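Local coordinates for Alpha/beta hydrolase (Pseudomonas aeruginosa PAO1, PDB 4R1D), which probably acts as a type VI secretion lipase effector with an alpha/beta-hydrolase fold, and is captured here bound to its partner protein Tli4, at residues C296-E299 / V305-R308; W92-A95 / A101-E104; D435-W440 / G532-E537. All blocks are in the same frame, centred on the assembly; numbering follows the deposited sequence.

Contact 1 is the most buried of the three and joins two parts of one loop, between helices 289-296 and 310-317, by apolar packing on a tyrosine ring and one backbone bond. Contact 2 connects helices 84-95 and 99-105 near the surface that faces the partner chain, and replaces apolar filling with an arginine laid flat on a tryptophan. Contact 3, partly buried, ties together loops that follow strands 427-432 and 515-519 of the central sheet, through an arginine gripping a carbonyl oxygen. The indole of Trp94 also packs on Leu306, joining contact 2 to contact 1, and Glu299 probably bonds Trp440, joining contact 1 to contact 3.

Contact 1 (C296-E299 / V305-R308); sequences CGYE and VLGR
Tyr298 lays one face of its ring against Val305, whose CA stands 3.9 Å from the centroid of the Tyr298 ring and almost on the ring normal, a CH-pi contact. The ring gets there because CG of Tyr298 lies anti to the carbonyl carbon (chi1 -76°), which carries the side chain across the 305-308 backbone. Tyr298 and Val305 run past each other in opposite directions, and the packing is close at the root of the ring, where Tyr298 CB meets Val305 CG1 at 3.5 Å. Further out on the same face, Leu306 N stands 3.4 Å from Tyr298 CE1, and Leu306 CB is 4.0 Å from that carbon, its side chain running alongside the tyrosine. His293 stacks on the tyrosine as well, while Met58 touches both Tyr298 and Leu306.

The backbones are joined by the bond from Tyr298 N to Gly307 O, 2.9 Å long with an N-H...O angle of 158°; this oxygen also lies at the edge of the ring. Gly297, which leaves helix 289-296 with positive phi, brings its CA to 3.7 Å from Arg308 C, an approach that leaves little room between the two backbone segments. Arg308 starts away from the opposite segment, but a bend at chi2 (-60°) returns its guanidinium, so that Tyr298 O and Glu299 O lie at its edge. Asn464 ND2 donates to both Cys296 O and Arg308 O. The chemistry implies a connection that is apolar on the ring face and backbone-polar beside it, where the carbonyls of Cys296, Gly307 and Arg308 each receive a donor.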
# COMPACT_ATOMS: atom_id res chain seq x y z
N CYS A 296 -6.12 -2.64 17.76
CA CYS A 296 -5.89 -1.47 18.62
C CYS A 296 -5.58 -0.16 17.90
O CYS A 296 -5.52 0.89 18.55
CB CYS A 296 -4.71 -1.72 19.57
SG CYS A 296 -4.79 -3.23 20.54
N GLY A 297 -5.34 -0.22 16.60
CA GLY A 297 -4.80 0.92 15.87
C GLY A 297 -3.29 0.96 15.96
O GLY A 297 -2.68 0.26 16.77
N TYR A 298 -2.65 1.78 15.12
CA TYR A 298 -1.22 2.01 15.27
C TYR A 298 -0.96 2.89 16.49
O TYR A 298 -1.82 3.66 16.90
CB TYR A 298 -0.65 2.68 14.02
CG TYR A 298 -0.49 1.72 12.87
CD1 TYR A 298 -1.59 1.22 12.19
CD2 TYR A 298 0.77 1.31 12.48
CE1 TYR A 298 -1.43 0.32 11.14
CE2 TYR A 298 0.94 0.42 11.44
CZ TYR A 298 -0.16 -0.07 10.78
OH TYR A 298 0.03 -0.97 9.75
N GLU A 299 0.24 2.77 17.06
CA GLU A 299 0.66 3.61 18.17
C GLU A 299 1.03 5.02 17.69
O GLU A 299 1.39 5.22 16.53
CB GLU A 299 1.85 2.97 18.89
CG GLU A 299 1.63 1.51 19.27
CD GLU A 299 2.81 0.91 20.02
OE1 GLU A 299 3.02 1.28 21.19
OE2 GLU A 299 3.53 0.06 19.44
N VAL A 305 1.16 4.87 9.26
CA VAL A 305 0.02 4.26 9.93
C VAL A 305 -1.15 4.08 8.97
O VAL A 305 -1.26 4.79 7.99
CB VAL A 305 -0.44 5.11 11.14
CG1 VAL A 305 0.71 5.30 12.12
CG2 VAL A 305 -0.98 6.46 10.68
N LEU A 306 -2.04 3.13 9.28
CA LEU A 306 -3.29 2.99 8.54
C LEU A 306 -4.50 3.24 9.43
O LEU A 306 -5.63 2.93 9.06
CB LEU A 306 -3.37 1.61 7.89
CG LEU A 306 -2.32 1.32 6.82
CD1 LEU A 306 -2.41 -0.11 6.31
CD2 LEU A 306 -2.51 2.30 5.66
N GLY A 307 -4.26 3.79 10.61
CA GLY A 307 -5.36 4.14 11.49
C GLY A 307 -4.97 4.21 12.95
O GLY A 307 -3.92 3.69 13.35
N ARG A 308 -5.81 4.87 13.75
CA ARG A 308 -5.53 5.09 15.16
C ARG A 308 -6.40 4.24 16.08
O ARG A 308 -6.31 4.36 17.30
CB ARG A 308 -5.74 6.56 15.51
CG ARG A 308 -4.79 7.48 14.79
CD ARG A 308 -3.36 7.15 15.14
NE ARG A 308 -2.45 8.13 14.57
CZ ARG A 308 -1.13 8.04 14.62
NH1 ARG A 308 -0.56 7.00 15.21
NH2 ARG A 308 -0.39 8.99 14.07

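Contact 2 (W92-A95 / A101-E104)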
# COMPACT_ATOMS: atom_id res chain seq x y z
N TRP A 92 -2.75 16.07 3.10
CA TRP A 92 -3.43 15.89 1.82
C TRP A 92 -3.76 14.44 1.50
O TRP A 92 -4.80 14.14 0.91
CB TRP A 92 -2.54 16.44 0.71
CG TRP A 92 -3.06 16.23 -0.67
CD1 TRP A 92 -2.51 15.44 -1.63
CD2 TRP A 92 -4.23 16.83 -1.26
NE1 TRP A 92 -3.25 15.51 -2.79
CE2 TRP A 92 -4.31 16.35 -2.58
CE3 TRP A 92 -5.20 17.71 -0.79
CZ2 TRP A 92 -5.33 16.73 -3.46
CZ3 TRP A 92 -6.22 18.09 -1.66
CH2 TRP A 92 -6.28 17.60 -2.98
N THR A 93 -2.85 13.53 1.85
CA THR A 93 -3.06 12.13 1.51
C THR A 93 -3.87 11.38 2.57
O THR A 93 -4.48 10.36 2.26
CB THR A 93 -1.73 11.37 1.31
OG1 THR A 93 -0.94 11.47 2.49
CG2 THR A 93 -0.98 11.93 0.11
N TRP A 94 -3.87 11.86 3.80
CA TRP A 94 -4.38 11.03 4.89
C TRP A 94 -5.29 11.74 5.89
O TRP A 94 -6.44 11.34 6.10
CB TRP A 94 -3.20 10.36 5.60
CG TRP A 94 -3.59 9.40 6.67
CD1 TRP A 94 -3.50 9.60 8.01
CD2 TRP A 94 -4.13 8.08 6.49
NE1 TRP A 94 -3.96 8.49 8.69
CE2 TRP A 94 -4.33 7.54 7.78
CE3 TRP A 94 -4.44 7.30 5.38
CZ2 TRP A 94 -4.85 6.26 7.98
CZ3 TRP A 94 -4.95 6.03 5.58
CH2 TRP A 94 -5.15 5.53 6.88
N ALA A 95 -4.76 12.77 6.53
CA ALA A 95 -5.45 13.43 7.62
C ALA A 95 -6.85 13.93 7.25
O ALA A 95 -7.77 13.81 8.06
CB ALA A 95 -4.61 14.57 8.18
N ALA A 101 -13.74 7.30 2.80
CA ALA A 101 -12.86 7.71 1.71
C ALA A 101 -11.57 6.89 1.71
O ALA A 101 -11.11 6.44 0.65
CB ALA A 101 -12.55 9.20 1.80
N ARG A 102 -10.99 6.68 2.89
CA ARG A 102 -9.73 5.94 2.97
C ARG A 102 -9.88 4.54 2.46
O ARG A 102 -9.00 4.03 1.77
CB ARG A 102 -9.19 5.88 4.41
CG ARG A 102 -8.72 7.22 4.94
CD ARG A 102 -8.39 7.11 6.43
NE ARG A 102 -7.88 8.37 6.94
CZ ARG A 102 -7.56 8.57 8.22
NH1 ARG A 102 -7.71 7.59 9.09
NH2 ARG A 102 -7.10 9.75 8.61
N GLN A 103 -11.00 3.91 2.80
CA GLN A 103 -11.26 2.55 2.36
C GLN A 103 -11.44 2.48 0.85
O GLN A 103 -11.02 1.52 0.21
CB GLN A 103 -12.50 2.01 3.06
CG GLN A 103 -12.84 0.60 2.65
CD GLN A 103 -13.91 -0.01 3.53
OE1 GLN A 103 -15.08 0.32 3.40
NE2 GLN A 103 -13.50 -0.90 4.43
N GLU A 104 -12.05 3.50 0.28
CA GLU A 104 -12.22 3.57 -1.17
C GLU A 104 -10.92 3.86 -1.90
O GLU A 104 -10.67 3.31 -2.97
CB GLU A 104 -13.23 4.65 -1.54
CG GLU A 104 -14.59 4.38 -1.02
CD GLU A 104 -15.50 5.61 -1.06
OE1 GLU A 104 -15.03 6.76 -1.28
OE2 GLU A 104 -16.72 5.41 -0.87
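Arg102 spreads its guanidinium flat over the indole of Trp94, the two planes only 11° apart and their centres separated by 3.7 Å. The overlap is offset from the centre of either ring: Arg102 CZ lies over one end of the bond the two rings share, 3.4 Å from Trp94 CE2, and NH1 continues outward to 3.3 Å from Trp94 CZ2. This is a cation-pi stack on the five-membered ring, and the aliphatic part of the arginine extends it, since Arg102 CD sits 3.8 Å from the centroid of the six-membered ring of Trp94 in a CH-pi contact. The same arginine also takes hold of the tryptophan's own carbonyl, which lies at the guanidinium edge on the same side of the indole. Its NH2 donates to Trp94 O at 3.0 Å, a bond that stays close to the guanidinium plane but reaches the oxygen from above the carbonyl plane, and NE adds a weak second bond to that oxygen. Stack and bonds together should restrict rotation of the guanidinium.

The motif is a short helix-loop-helix, in which helix 84-95 ends in a wider, pi-type turn and helix 99-105 follows after a few residues. It lies in the long connection between strands 48-54 and 201-206, neighbours in the parallel sheet of the alpha/beta-hydrolase core. Stretched out as far as NE, Arg102 spans from the second helix to the first, while Trp94, with CG opposite its backbone N (chi1 -176°), turns the indole to receive it.

Ile316 of helix 310-317 touches both partners, and Glu312 of that helix forms a long, weak ion pair with Arg102 NH1. Asn76 and Leu106 also touch Trp94. On the partner chain, probably the immunity protein Tli4, Glu187 accepts a bond from Ala101 N and Phe198 packs on Ala95.

Contact 3 (D435-W440 / G532-E537)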
# COMPACT_ATOMS: atom_id res chain seq x y z
N ASP A 435 16.19 -7.11 22.35
CA ASP A 435 15.19 -7.30 23.39
C ASP A 435 14.69 -6.00 24.01
O ASP A 435 13.77 -6.02 24.83
CB ASP A 435 15.72 -8.26 24.46
CG ASP A 435 15.57 -9.71 24.05
OD1 ASP A 435 14.47 -10.09 23.58
OD2 ASP A 435 16.55 -10.48 24.18
N SER A 436 15.26 -4.86 23.61
CA SER A 436 14.72 -3.57 24.04
C SER A 436 13.63 -3.05 23.10
O SER A 436 13.14 -1.93 23.26
CB SER A 436 15.83 -2.52 24.21
OG SER A 436 16.27 -2.03 22.95
N ARG A 437 13.23 -3.87 22.13
CA ARG A 437 12.14 -3.50 21.24
C ARG A 437 11.14 -4.65 21.24
O ARG A 437 11.33 -5.61 20.51
CB ARG A 437 12.66 -3.24 19.83
CG ARG A 437 13.76 -2.20 19.80
CD ARG A 437 14.06 -1.76 18.39
NE ARG A 437 15.15 -0.79 18.31
CZ ARG A 437 14.99 0.53 18.35
NH1 ARG A 437 13.79 1.07 18.49
NH2 ARG A 437 16.05 1.32 18.24
N HIS A 438 10.11 -4.55 22.08
CA HIS A 438 9.23 -5.69 22.35
C HIS A 438 8.53 -6.20 21.10
O HIS A 438 8.26 -7.40 20.98
CB HIS A 438 8.23 -5.37 23.47
CG HIS A 438 7.03 -4.59 23.04
ND1 HIS A 438 7.04 -3.21 22.94
CD2 HIS A 438 5.77 -4.98 22.71
CE1 HIS A 438 5.84 -2.79 22.55
NE2 HIS A 438 5.06 -3.85 22.41
N SER A 439 8.23 -5.29 20.17
CA SER A 439 7.74 -5.64 18.84
C SER A 439 6.44 -6.44 18.85
O SER A 439 6.15 -7.16 17.89
CB SER A 439 8.81 -6.44 18.09
OG SER A 439 10.08 -5.79 18.11
N TRP A 440 5.65 -6.31 19.92
CA TRP A 440 4.42 -7.09 20.08
C TRP A 440 4.66 -8.58 19.83
O TRP A 440 3.77 -9.30 19.35
CB TRP A 440 3.31 -6.55 19.16
CG TRP A 440 2.99 -5.14 19.51
CD1 TRP A 440 3.32 -4.02 18.81
CD2 TRP A 440 2.34 -4.69 20.71
NE1 TRP A 440 2.90 -2.89 19.48
CE2 TRP A 440 2.29 -3.28 20.65
CE3 TRP A 440 1.79 -5.34 21.81
CZ2 TRP A 440 1.71 -2.52 21.66
CZ3 TRP A 440 1.21 -4.59 22.81
CH2 TRP A 440 1.18 -3.19 22.74
N GLY A 532 19.92 -2.40 18.75
CA GLY A 532 19.40 -2.78 17.44
C GLY A 532 18.54 -1.68 16.86
O GLY A 532 17.89 -0.94 17.60
N TYR A 533 18.54 -1.56 15.54
CA TYR A 533 17.84 -0.48 14.87
C TYR A 533 16.33 -0.72 14.81
O TYR A 533 15.86 -1.82 15.05
CB TYR A 533 18.40 -0.27 13.45
CG TYR A 533 18.72 -1.56 12.73
CD1 TYR A 533 17.70 -2.36 12.20
CD2 TYR A 533 20.03 -1.99 12.58
CE1 TYR A 533 17.99 -3.55 11.54
CE2 TYR A 533 20.33 -3.17 11.92
CZ TYR A 533 19.31 -3.96 11.41
OH TYR A 533 19.60 -5.14 10.76
N GLU A 534 15.60 0.34 14.50
CA GLU A 534 14.16 0.28 14.32
C GLU A 534 13.86 -0.05 12.86
O GLU A 534 14.61 0.32 11.96
CB GLU A 534 13.54 1.63 14.71
CG GLU A 534 12.02 1.73 14.56
CD GLU A 534 11.59 2.11 13.15
OE1 GLU A 534 12.30 2.90 12.50
OE2 GLU A 534 10.55 1.58 12.69
N HIS A 535 12.76 -0.77 12.63
CA HIS A 535 12.40 -1.29 11.32
C HIS A 535 12.39 -0.25 10.19
O HIS A 535 13.04 -0.43 9.16
CB HIS A 535 11.02 -1.96 11.40
CG HIS A 535 10.61 -2.68 10.15
ND1 HIS A 535 11.07 -3.94 9.84
CD2 HIS A 535 9.77 -2.33 9.15
CE1 HIS A 535 10.54 -4.33 8.69
NE2 HIS A 535 9.74 -3.37 8.25
N GLN A 536 11.62 0.81 10.37
CA GLN A 536 11.35 1.74 9.30
C GLN A 536 12.62 2.41 8.84
O GLN A 536 12.80 2.67 7.64
CB GLN A 536 10.39 2.82 9.77
CG GLN A 536 10.10 3.84 8.70
CD GLN A 536 9.29 3.24 7.58
OE1 GLN A 536 9.83 2.85 6.54
NE2 GLN A 536 7.98 3.15 7.80
N GLU A 537 13.51 2.68 9.79
CA GLU A 537 14.74 3.41 9.51
C GLU A 537 15.96 2.50 9.43
O GLU A 537 17.08 2.98 9.50
CB GLU A 537 14.98 4.46 10.60
CG GLU A 537 13.88 5.50 10.72
CD GLU A 537 13.77 6.36 9.48
OE1 GLU A 537 14.82 6.69 8.90
OE2 GLU A 537 12.64 6.71 9.08
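Gly532 O is gripped by two nitrogens of Arg437, NE at 2.8 Å and NH2 at 3.0 Å, the side-on edge of the guanidinium closing on a single oxygen. The oxygen lies in the guanidinium plane, yet the two donors meet it differently: NH2 lies in the carbonyl plane, whereas NE stands 45° above it. Arg437 reaches across in a straight line up to NE, and a chi4 of -91° then turns the guanidinium out of line with the rest of the side chain. One face of the group covers the 533-534 backbone, with Arg437 NH1 3.8 Å from Glu534 CB.

Glu534 sends its carboxylate elsewhere, bent at chi2, to receive Gln536 N at its OE2 (2.7 Å) and Glu537 N at its OE1 (3.0 Å). Between them in sequence, His535 bonds Ser256 through NE2 and Asp497 through ND1, an arrangement consistent with the catalytic triad of an alpha/beta hydrolase.

On the other segment, Ser439 OG donates to Arg437 O at 2.7 Å and also bonds the backbone of Glu498, whose side chain forms a salt bridge with Arg437 NH1. Divided between Gly532 O and the carboxylate of Glu498, Arg437, from the loop after strand 427-432, thus ties the backbone ahead of His535 to the residue next to Asp497.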